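Local coordinates for G protein alpha subunit (Entamoeba histolytica, PDB 4FID), which binds GDP, and probably GTP, as the alpha subunit of a heterotrimeric G protein and probably relays signals from transmembrane receptors, at residues S19-Q24 and S313-V318; S44-V49 and E132-T137; T55-S60 and E95-D100. One frame throughout, in Å; residues are numbered along the deposited sequence.

Contact 1. Residues S19-Q24 and S313-V318. With GDP (guanosine-5'-diphosphate), chain C.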
loop_
_atom_site.group_PDB
_atom_site.type_symbol
_atom_site.label_atom_id
_atom_site.label_comp_id
_atom_site.label_asym_id
_atom_site.label_seq_id
_atom_site.Cartn_x
_atom_site.Cartn_y
_atom_site.Cartn_z
ATOM N N SER A 19 -2.947 -0.554 -5.038
ATOM C CA SER A 19 -3.860 0.509 -5.475
ATOM C C SER A 19 -3.183 1.879 -5.366
ATOM O O SER A 19 -3.410 2.764 -6.181
ATOM C CB SER A 19 -5.178 0.447 -4.689
ATOM O OG SER A 19 -5.535 1.709 -4.150
ATOM N N THR A 20 -2.315 2.037 -4.375
ATOM C CA THR A 20 -1.530 3.253 -4.260
ATOM C C THR A 20 -0.523 3.380 -5.404
ATOM O O THR A 20 -0.278 4.464 -5.928
ATOM C CB THR A 20 -0.756 3.269 -2.964
ATOM O OG1 THR A 20 -1.666 3.120 -1.861
ATOM C CG2 THR A 20 0.030 4.590 -2.857
ATOM N N ILE A 21 0.068 2.262 -5.795
ATOM C CA ILE A 21 0.947 2.287 -6.947
ATOM C C ILE A 21 0.194 2.763 -8.204
ATOM O O ILE A 21 0.721 3.544 -8.985
ATOM C CB ILE A 21 1.523 0.895 -7.208
ATOM C CG1 ILE A 21 2.270 0.382 -5.970
ATOM C CG2 ILE A 21 2.381 0.911 -8.468
ATOM C CD1 ILE A 21 3.570 1.078 -5.718
ATOM N N ALA A 22 -1.029 2.274 -8.397
ATOM C CA ALA A 22 -1.820 2.608 -9.577
ATOM C C ALA A 22 -2.226 4.086 -9.638
ATOM O O ALA A 22 -2.222 4.697 -10.710
ATOM C CB ALA A 22 -3.047 1.716 -9.659
ATOM N N LYS A 23 -2.594 4.655 -8.499
ATOM C CA LYS A 23 -2.888 6.084 -8.448
ATOM C C LYS A 23 -1.616 6.892 -8.710
ATOM O O LYS A 23 -1.634 7.930 -9.364
ATOM C CB LYS A 23 -3.482 6.467 -7.093
ATOM C CG LYS A 23 -4.962 6.214 -6.980
ATOM C CD LYS A 23 -5.417 6.333 -5.550
ATOM C CE LYS A 23 -6.820 5.768 -5.383
ATOM N NZ LYS A 23 -7.019 5.210 -4.012
ATOM N N GLN A 24 -0.508 6.387 -8.207
ATOM C CA GLN A 24 0.760 7.068 -8.339
ATOM C C GLN A 24 1.197 7.164 -9.795
ATOM O O GLN A 24 1.798 8.155 -10.205
ATOM C CB GLN A 24 1.822 6.351 -7.503
ATOM C CG GLN A 24 3.036 7.183 -7.226
ATOM C CD GLN A 24 2.750 8.364 -6.327
ATOM O OE1 GLN A 24 2.827 8.262 -5.099
ATOM N NE2 GLN A 24 2.440 9.509 -6.936
ATOM N N SER A 313 8.375 10.280 -6.173
ATOM C CA SER A 313 9.736 10.231 -6.668
ATOM C C SER A 313 10.282 8.798 -6.756
ATOM O O SER A 313 10.849 8.414 -7.777
ATOM C CB SER A 313 10.626 11.085 -5.772
ATOM O OG SER A 313 11.842 11.370 -6.418
ATOM N N ASN A 314 10.109 8.017 -5.689
ATOM C CA ASN A 314 10.483 6.605 -5.685
ATOM C C ASN A 314 9.758 5.787 -6.766
ATOM O O ASN A 314 10.384 5.051 -7.514
ATOM C CB ASN A 314 10.224 5.993 -4.302
ATOM C CG ASN A 314 10.734 4.554 -4.181
ATOM O OD1 ASN A 314 9.955 3.604 -4.136
ATOM N ND2 ASN A 314 12.042 4.399 -4.121
ATOM N N ILE A 315 8.441 5.903 -6.855
ATOM C CA ILE A 315 7.721 5.134 -7.873
ATOM C C ILE A 315 8.089 5.525 -9.312
ATOM O O ILE A 315 8.128 4.665 -10.195
ATOM C CB ILE A 315 6.190 5.200 -7.695
ATOM C CG1 ILE A 315 5.774 4.554 -6.376
ATOM C CG2 ILE A 315 5.496 4.536 -8.868
ATOM C CD1 ILE A 315 6.425 3.200 -6.130
ATOM N N LYS A 316 8.363 6.811 -9.551
ATOM C CA LYS A 316 8.839 7.258 -10.869
ATOM C C LYS A 316 10.177 6.608 -11.235
ATOM O O LYS A 316 10.316 6.002 -12.288
ATOM C CB LYS A 316 8.966 8.784 -10.933
ATOM C CG LYS A 316 9.076 9.371 -12.352
ATOM C CD LYS A 316 9.781 10.739 -12.358
ATOM C CE LYS A 316 9.539 11.504 -13.678
ATOM N NZ LYS A 316 10.315 12.808 -13.835
ATOM N N ARG A 317 11.157 6.719 -10.352
ATOM C CA ARG A 317 12.464 6.134 -10.612
ATOM C C ARG A 317 12.342 4.626 -10.835
ATOM O O ARG A 317 12.925 4.080 -11.771
ATOM C CB ARG A 317 13.436 6.483 -9.481
ATOM C CG ARG A 317 14.761 5.766 -9.505
ATOM C CD ARG A 317 15.540 6.029 -8.223
ATOM N NE ARG A 317 14.756 5.750 -7.015
ATOM C CZ ARG A 317 15.204 5.884 -5.761
ATOM N NH1 ARG A 317 16.450 6.294 -5.520
ATOM N NH2 ARG A 317 14.408 5.611 -4.735
ATOM N N VAL A 318 11.545 3.964 -10.002
ATOM C CA VAL A 318 11.403 2.513 -10.077
ATOM C C VAL A 318 10.633 1.998 -11.299
ATOM O O VAL A 318 11.014 1.000 -11.912
ATOM C CB VAL A 318 10.775 1.941 -8.808
ATOM C CG1 VAL A 318 10.463 0.477 -9.005
ATOM C CG2 VAL A 318 11.718 2.130 -7.651
HETATM P PB GDP C . -4.892 -2.455 -2.228
HETATM O O1B GDP C . -6.070 -1.690 -2.778
HETATM O O2B GDP C . -5.395 -3.676 -1.493
HETATM O O3B GDP C . -4.039 -2.875 -3.399
HETATM O O3A GDP C . -4.006 -1.568 -1.188
HETATM P PA GDP C . -4.112 0.049 -1.026
HETATM O O1A GDP C . -3.413 0.769 -2.160
HETATM O O2A GDP C . -5.557 0.504 -0.924
HETATM O "O5'" GDP C . -3.376 0.341 0.387
HETATM C "C5'" GDP C . -4.083 1.000 1.442
HETATM C "C4'" GDP C . -3.169 1.873 2.315
HETATM O "O4'" GDP C . -1.788 1.497 2.217
HETATM C "C3'" GDP C . -3.260 3.358 1.962
HETATM O "O3'" GDP C . -3.623 4.114 3.135
HETATM C "C2'" GDP C . -1.871 3.728 1.459
HETATM O "O2'" GDP C . -1.532 5.087 1.789
HETATM C "C1'" GDP C . -0.982 2.677 2.132
HETATM N N9 GDP C . 0.300 2.438 1.404
HETATM C C8 GDP C . 0.485 1.827 0.214
HETATM N N7 GDP C . 1.804 1.794 -0.124
HETATM C C5 GDP C . 2.491 2.391 0.868
HETATM C C6 GDP C . 3.912 2.711 1.163
HETATM O O6 GDP C . 4.822 2.395 0.375
HETATM N N1 GDP C . 4.200 3.356 2.299
HETATM C C2 GDP C . 3.245 3.705 3.183
HETATM N N2 GDP C . 3.614 4.342 4.317
HETATM N N3 GDP C . 1.925 3.447 2.988
HETATM C C4 GDP C . 1.498 2.808 1.871
#
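Ile315 meets helix 18-28 with its whole side chain, and the two isoleucine ends form the closest approach: Ile21 CD1 lies 3.6 Å from Ile315 CD1. The two side chains lie nearly perpendicular, so methyl meets methyl without the chains running alongside each other. One helical turn further on, the aliphatic part of Gln24 takes over, its CG 3.8 Å from Ile315 CB and nearly as close to CG1 and CG2. That position follows from chi1 of -162°, which sets CG opposite the backbone N and over the flank of the isoleucine. All three residues are buried, and Leu25 and Leu28 of helix 18-28 also touch Ile315.

Helix 18-28 begins within the P-loop (Walker A) of the Ras-like GTPase fold, and helix 312-332 is the last helix of the modelled chain. The N-terminal turn of helix 18-28 holds the nucleotide: the amide of Ser19 donates to GDP O3B at 3.0 Å, with an N-H...O angle of 140°. GDP O1A receives the hydroxyl of Thr20 (OG1 to O1A 2.9 Å) and, more weakly, the amide of the same residue. Ile21 also touches Ala309, a GDP-binding residue, which ties the packed pair to the wall of the nucleotide site.

Away from this packing helix 312-332 turns to solvent: Ser313, Lys316 and Arg317 are exposed, the CB of Ser313 points away from helix 18-28, and the extended chain of Lys316 carries its amine outward.

Contact 2. Residues S44-V49 and E132-T137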
loop_
_atom_site.group_PDB
_atom_site.type_symbol
_atom_site.label_atom_id
_atom_site.label_comp_id
_atom_site.label_asym_id
_atom_site.label_seq_id
_atom_site.Cartn_x
_atom_site.Cartn_y
_atom_site.Cartn_z
ATOM N N SER A 44 -14.797 9.893 3.076
ATOM C CA SER A 44 -14.057 8.802 3.671
ATOM C C SER A 44 -12.806 9.355 4.334
ATOM O O SER A 44 -12.404 8.882 5.398
ATOM C CB SER A 44 -13.725 7.711 2.654
ATOM O OG SER A 44 -12.593 8.063 1.904
ATOM N N ILE A 45 -12.200 10.371 3.732
ATOM C CA ILE A 45 -11.045 11.001 4.364
ATOM C C ILE A 45 -11.448 11.670 5.675
ATOM O O ILE A 45 -10.801 11.476 6.714
ATOM C CB ILE A 45 -10.373 12.019 3.452
ATOM C CG1 ILE A 45 -9.734 11.297 2.261
ATOM C CG2 ILE A 45 -9.340 12.828 4.245
ATOM C CD1 ILE A 45 -9.265 12.243 1.174
ATOM N N CYS A 46 -12.536 12.428 5.639
ATOM C CA CYS A 46 -13.009 13.070 6.856
ATOM C C CYS A 46 -13.396 12.041 7.925
ATOM O O CYS A 46 -13.095 12.211 9.100
ATOM C CB CYS A 46 -14.144 14.059 6.553
ATOM S SG CYS A 46 -13.569 15.519 5.613
ATOM N N SER A 47 -14.038 10.963 7.502
ATOM C CA SER A 47 -14.383 9.865 8.396
ATOM C C SER A 47 -13.146 9.186 9.027
ATOM O O SER A 47 -13.103 8.944 10.246
ATOM C CB SER A 47 -15.225 8.837 7.636
ATOM O OG SER A 47 -15.614 7.780 8.486
ATOM N N ASN A 48 -12.162 8.860 8.190
ATOM C CA ASN A 48 -10.907 8.269 8.661
ATOM C C ASN A 48 -10.188 9.110 9.731
ATOM O O ASN A 48 -9.508 8.558 10.596
ATOM C CB ASN A 48 -9.943 8.038 7.496
ATOM C CG ASN A 48 -10.394 6.951 6.572
ATOM O OD1 ASN A 48 -11.331 6.217 6.886
ATOM N ND2 ASN A 48 -9.736 6.827 5.423
ATOM N N VAL A 49 -10.312 10.436 9.653
ATOM C CA VAL A 49 -9.679 11.297 10.641
ATOM C C VAL A 49 -10.202 10.914 12.013
ATOM O O VAL A 49 -9.423 10.686 12.944
ATOM C CB VAL A 49 -9.904 12.832 10.373
ATOM C CG1 VAL A 49 -9.480 13.666 11.581
ATOM C CG2 VAL A 49 -9.161 13.303 9.121
ATOM N N GLU A 132 -14.161 24.030 5.879
ATOM C CA GLU A 132 -15.499 23.860 5.332
ATOM C C GLU A 132 -15.487 23.641 3.817
ATOM O O GLU A 132 -16.293 22.877 3.293
ATOM C CB GLU A 132 -16.425 25.021 5.737
ATOM C CG GLU A 132 -16.031 26.388 5.202
ATOM C CD GLU A 132 -17.180 27.390 5.257
ATOM O OE1 GLU A 132 -18.325 26.958 5.533
ATOM O OE2 GLU A 132 -16.939 28.602 5.028
ATOM N N ASP A 133 -14.561 24.286 3.118
ATOM C CA ASP A 133 -14.523 24.198 1.661
ATOM C C ASP A 133 -13.494 23.194 1.151
ATOM O O ASP A 133 -13.230 23.125 -0.053
ATOM C CB ASP A 133 -14.225 25.567 1.055
ATOM C CG ASP A 133 -12.839 26.076 1.424
ATOM O OD1 ASP A 133 -12.548 26.176 2.637
ATOM O OD2 ASP A 133 -12.047 26.382 0.503
ATOM N N TYR A 134 -12.922 22.428 2.075
ATOM C CA TYR A 134 -11.838 21.488 1.785
ATOM C C TYR A 134 -12.143 20.542 0.630
ATOM O O TYR A 134 -13.145 19.841 0.640
ATOM C CB TYR A 134 -11.474 20.686 3.056
ATOM C CG TYR A 134 -10.761 19.373 2.801
ATOM C CD1 TYR A 134 -9.472 19.356 2.281
ATOM C CD2 TYR A 134 -11.378 18.145 3.079
ATOM C CE1 TYR A 134 -8.815 18.167 2.028
ATOM C CE2 TYR A 134 -10.719 16.927 2.836
ATOM C CZ TYR A 134 -9.435 16.958 2.308
ATOM O OH TYR A 134 -8.739 15.814 2.055
ATOM N N VAL A 135 -11.268 20.539 -0.369
ATOM C CA VAL A 135 -11.309 19.543 -1.433
ATOM C C VAL A 135 -9.981 18.776 -1.393
ATOM O O VAL A 135 -8.906 19.386 -1.350
ATOM C CB VAL A 135 -11.626 20.174 -2.842
ATOM C CG1 VAL A 135 -10.806 21.420 -3.093
ATOM C CG2 VAL A 135 -11.419 19.184 -3.965
ATOM N N PRO A 136 -10.052 17.431 -1.348
ATOM C CA PRO A 136 -8.850 16.593 -1.266
ATOM C C PRO A 136 -7.876 16.867 -2.398
ATOM O O PRO A 136 -8.290 17.127 -3.522
ATOM C CB PRO A 136 -9.409 15.168 -1.377
ATOM C CG PRO A 136 -10.765 15.263 -0.803
ATOM C CD PRO A 136 -11.278 16.623 -1.257
ATOM N N THR A 137 -6.588 16.808 -2.087
ATOM C CA THR A 137 -5.541 16.934 -3.087
ATOM C C THR A 137 -5.103 15.540 -3.562
ATOM O O THR A 137 -5.450 14.527 -2.955
ATOM C CB THR A 137 -4.324 17.616 -2.474
ATOM O OG1 THR A 137 -3.684 16.710 -1.553
ATOM C CG2 THR A 137 -4.722 18.864 -1.750
#
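Ile45, on helix 42-62, sets the end of its side chain against the phenol oxygen of Tyr134 and the ring of Pro136, which sit side by side in front of it. Its CB points toward the loop 132-137, and the two branches then divide the work. CG2 lies 3.8 Å from Tyr134 OH. CG1 takes the place beside the backbone N and continues to CD1 with chi2 of 169°, an extended course that carries the terminal methyl farther out to the loop. There CD1 has two neighbours: it is 3.7 Å from Tyr134 OH and 3.9 Å from Pro136 CB, with Pro136 CG at a similar distance. The isoleucine and tyrosine side chains cross at about a right angle, and it is the phenol oxygen, not the ring carbons, that the two methyls meet.

Cys46 adds a second, looser touch. Its SG is 4.2 Å from Tyr134 CE2 and 5.3 Å from the ring centroid, 74° off the ring normal: a sulfur-aromatic contact of oblique geometry. Within the loop, Pro136 N lies 3.6 Å above the plane of the Tyr134 ring, offset toward its rim, so the chain folds back over one face of the tyrosine.

The contact joins the long helix 42-62 of the all-helical domain to the loop ahead of helix 138-143. Thr137 is the N-cap of that helix, its OG1 accepting from the amide of Asp140.

No hydrogen bond crosses between the segments. The phenol OH is instead hydrogen-bonded to the carboxylate of Asp140, which implies that the polar end of Tyr134 is satisfied by helix 138-143 while, across this contact, the same oxygen is flanked by two Ile45 methyls; the segments are joined by van der Waals and sulfur-aromatic contact, without a polar bond between them.

Contact 3. Residues T55-S60 and E95-D100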
loop_
_atom_site.group_PDB
_atom_site.type_symbol
_atom_site.label_atom_id
_atom_site.label_comp_id
_atom_site.label_asym_id
_atom_site.label_seq_id
_atom_site.Cartn_x
_atom_site.Cartn_y
_atom_site.Cartn_z
ATOM N N THR A 55 -9.840 4.928 17.504
ATOM C CA THR A 55 -9.005 3.730 17.646
ATOM C C THR A 55 -7.893 3.921 18.677
ATOM O O THR A 55 -7.710 3.083 19.554
ATOM C CB THR A 55 -8.348 3.334 16.289
ATOM O OG1 THR A 55 -9.363 3.016 15.334
ATOM C CG2 THR A 55 -7.389 2.137 16.442
ATOM N N LEU A 56 -7.134 5.007 18.552
ATOM C CA LEU A 56 -6.034 5.281 19.481
ATOM C C LEU A 56 -6.546 5.536 20.902
ATOM O O LEU A 56 -5.972 5.029 21.870
ATOM C CB LEU A 56 -5.144 6.449 19.000
ATOM C CG LEU A 56 -4.098 6.183 17.914
ATOM C CD1 LEU A 56 -3.539 7.470 17.261
ATOM C CD2 LEU A 56 -2.967 5.358 18.484
ATOM N N ILE A 57 -7.613 6.319 21.034
ATOM C CA ILE A 57 -8.216 6.530 22.358
ATOM C C ILE A 57 -8.613 5.205 23.021
ATOM O O ILE A 57 -8.246 4.948 24.174
ATOM C CB ILE A 57 -9.456 7.446 22.306
ATOM C CG1 ILE A 57 -9.093 8.818 21.742
ATOM C CG2 ILE A 57 -10.056 7.598 23.682
ATOM C CD1 ILE A 57 -10.288 9.769 21.564
ATOM N N GLU A 58 -9.362 4.374 22.290
ATOM C CA GLU A 58 -9.727 3.037 22.756
ATOM C C GLU A 58 -8.499 2.178 23.105
ATOM O O GLU A 58 -8.414 1.603 24.190
ATOM C CB GLU A 58 -10.608 2.327 21.726
ATOM C CG GLU A 58 -10.757 0.829 21.949
ATOM C CD GLU A 58 -11.487 0.135 20.805
ATOM O OE1 GLU A 58 -11.445 -1.114 20.734
ATOM O OE2 GLU A 58 -12.102 0.840 19.976
ATOM N N GLN A 59 -7.545 2.101 22.195
ATOM C CA GLN A 59 -6.289 1.403 22.473
ATOM C C GLN A 59 -5.507 1.976 23.672
ATOM O O GLN A 59 -4.851 1.233 24.392
ATOM C CB GLN A 59 -5.396 1.329 21.217
ATOM C CG GLN A 59 -5.950 0.441 20.098
ATOM C CD GLN A 59 -6.255 -0.987 20.564
ATOM O OE1 GLN A 59 -5.447 -1.627 21.253
ATOM N NE2 GLN A 59 -7.427 -1.491 20.185
ATOM N N SER A 60 -5.568 3.278 23.915
ATOM C CA SER A 60 -4.818 3.793 25.063
ATOM C C SER A 60 -5.382 3.257 26.378
ATOM O O SER A 60 -4.675 3.209 27.379
ATOM C CB SER A 60 -4.776 5.320 25.091
ATOM O OG SER A 60 -6.011 5.846 25.527
ATOM N N GLU A 95 -5.689 17.910 17.489
ATOM C CA GLU A 95 -4.300 18.381 17.642
ATOM C C GLU A 95 -3.750 18.162 19.046
ATOM O O GLU A 95 -2.593 17.776 19.215
ATOM C CB GLU A 95 -4.177 19.856 17.315
ATOM C CG GLU A 95 -4.296 20.199 15.873
ATOM C CD GLU A 95 -4.736 21.630 15.704
ATOM O OE1 GLU A 95 -5.201 22.219 16.706
ATOM O OE2 GLU A 95 -4.629 22.162 14.581
ATOM N N ALA A 96 -4.578 18.444 20.049
ATOM C CA ALA A 96 -4.234 18.164 21.442
ATOM C C ALA A 96 -4.059 16.664 21.675
ATOM O O ALA A 96 -3.084 16.236 22.282
ATOM C CB ALA A 96 -5.300 18.729 22.384
ATOM N N LEU A 97 -5.008 15.871 21.192
ATOM C CA LEU A 97 -4.918 14.427 21.328
ATOM C C LEU A 97 -3.608 13.886 20.757
ATOM O O LEU A 97 -2.900 13.131 21.417
ATOM C CB LEU A 97 -6.118 13.741 20.673
ATOM C CG LEU A 97 -7.429 13.772 21.473
ATOM C CD1 LEU A 97 -8.636 13.390 20.598
ATOM C CD2 LEU A 97 -7.330 12.878 22.712
ATOM N N TRP A 98 -3.279 14.286 19.535
ATOM C CA TRP A 98 -2.100 13.759 18.852
ATOM C C TRP A 98 -0.816 14.186 19.570
ATOM O O TRP A 98 0.213 13.538 19.452
ATOM C CB TRP A 98 -2.112 14.204 17.389
ATOM C CG TRP A 98 -0.978 13.722 16.536
ATOM C CD1 TRP A 98 -0.154 14.490 15.760
ATOM C CD2 TRP A 98 -0.555 12.369 16.345
ATOM N NE1 TRP A 98 0.767 13.704 15.112
ATOM C CE2 TRP A 98 0.538 12.392 15.451
ATOM C CE3 TRP A 98 -0.997 11.139 16.833
ATOM C CZ2 TRP A 98 1.191 11.230 15.040
ATOM C CZ3 TRP A 98 -0.337 9.990 16.428
ATOM C CH2 TRP A 98 0.742 10.046 15.544
ATOM N N ALA A 99 -0.888 15.273 20.327
ATOM C CA ALA A 99 0.273 15.746 21.094
ATOM C C ALA A 99 0.288 15.227 22.541
ATOM O O ALA A 99 1.247 15.429 23.276
ATOM C CB ALA A 99 0.341 17.258 21.069
ATOM N N ASP A 100 -0.770 14.533 22.932
ATOM C CA ASP A 100 -0.881 14.018 24.283
ATOM C C ASP A 100 0.049 12.825 24.493
ATOM O O ASP A 100 0.163 11.962 23.633
ATOM C CB ASP A 100 -2.332 13.632 24.559
ATOM C CG ASP A 100 -2.524 13.068 25.938
ATOM O OD1 ASP A 100 -2.490 13.878 26.903
ATOM O OD2 ASP A 100 -2.703 11.827 26.051
#
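Leu56 and Trp98 are brought together by different first torsions. In Leu56 a chi1 of -79° places CG beside the backbone N, whereas in Trp98 a chi1 of -179° sends CG to the side opposite N and swings the indole across to helix 42-62. The contact belongs to the all-helical domain of the G-alpha fold, where helix 42-62 packs against helix 90-99. Leu56 CD1 reaches the six-membered ring of the indole at CZ3, 4.2 Å away. The two side chains cross obliquely.

The second pair is Ile57 with Leu97, whose CA atoms are 8.6 Å apart and are the nearest across the segments. Their side chains meet through single methyls, Ile57 CD1 and Leu97 CD1 at 4.1 Å, with their long directions roughly perpendicular. The CG1-CD1 branch of Ile57 runs out to the leucine although its CB does not point at the other helix. With just these two touches and 115 Å² buried in total, the direct helix-to-helix packing is light, and neighbours complete it: Phe123 touches both Leu56 and the indole of Trp98, and Tyr107 meets that indole edge-to-face. Met67 packs on Ile57.

Each segment also has a polar side chain bonded to nearby backbone. Asp100 is the N-cap of helix 101-108, its OD2 accepting from the amide of Gly102. On helix 42-62, Ser60 OG turns back onto its own helix and donates to Ile57 O at 2.8 Å, the donor tilted 21° from the carbonyl plane.

The three contacts sample both halves of the G-alpha fold. Contact 1 lies in the Ras-like domain beside GDP, with its centre about 22 Å from that of contact 2 and about 31 Å from that of contact 3. Contacts 2 and 3 lie in the all-helical domain, centres about 19 Å apart, and both use helix 42-62, one near its start and the other near its end. Along the chain, 19-24 comes first, then 44-49, 55-60, 95-100, 132-137 and finally 313-318, so contact 1 encloses contact 2, which encloses contact 3. The helical domain is thus an insertion between helix 18-28 and the later sheet strands, with the nucleotide held between the domains.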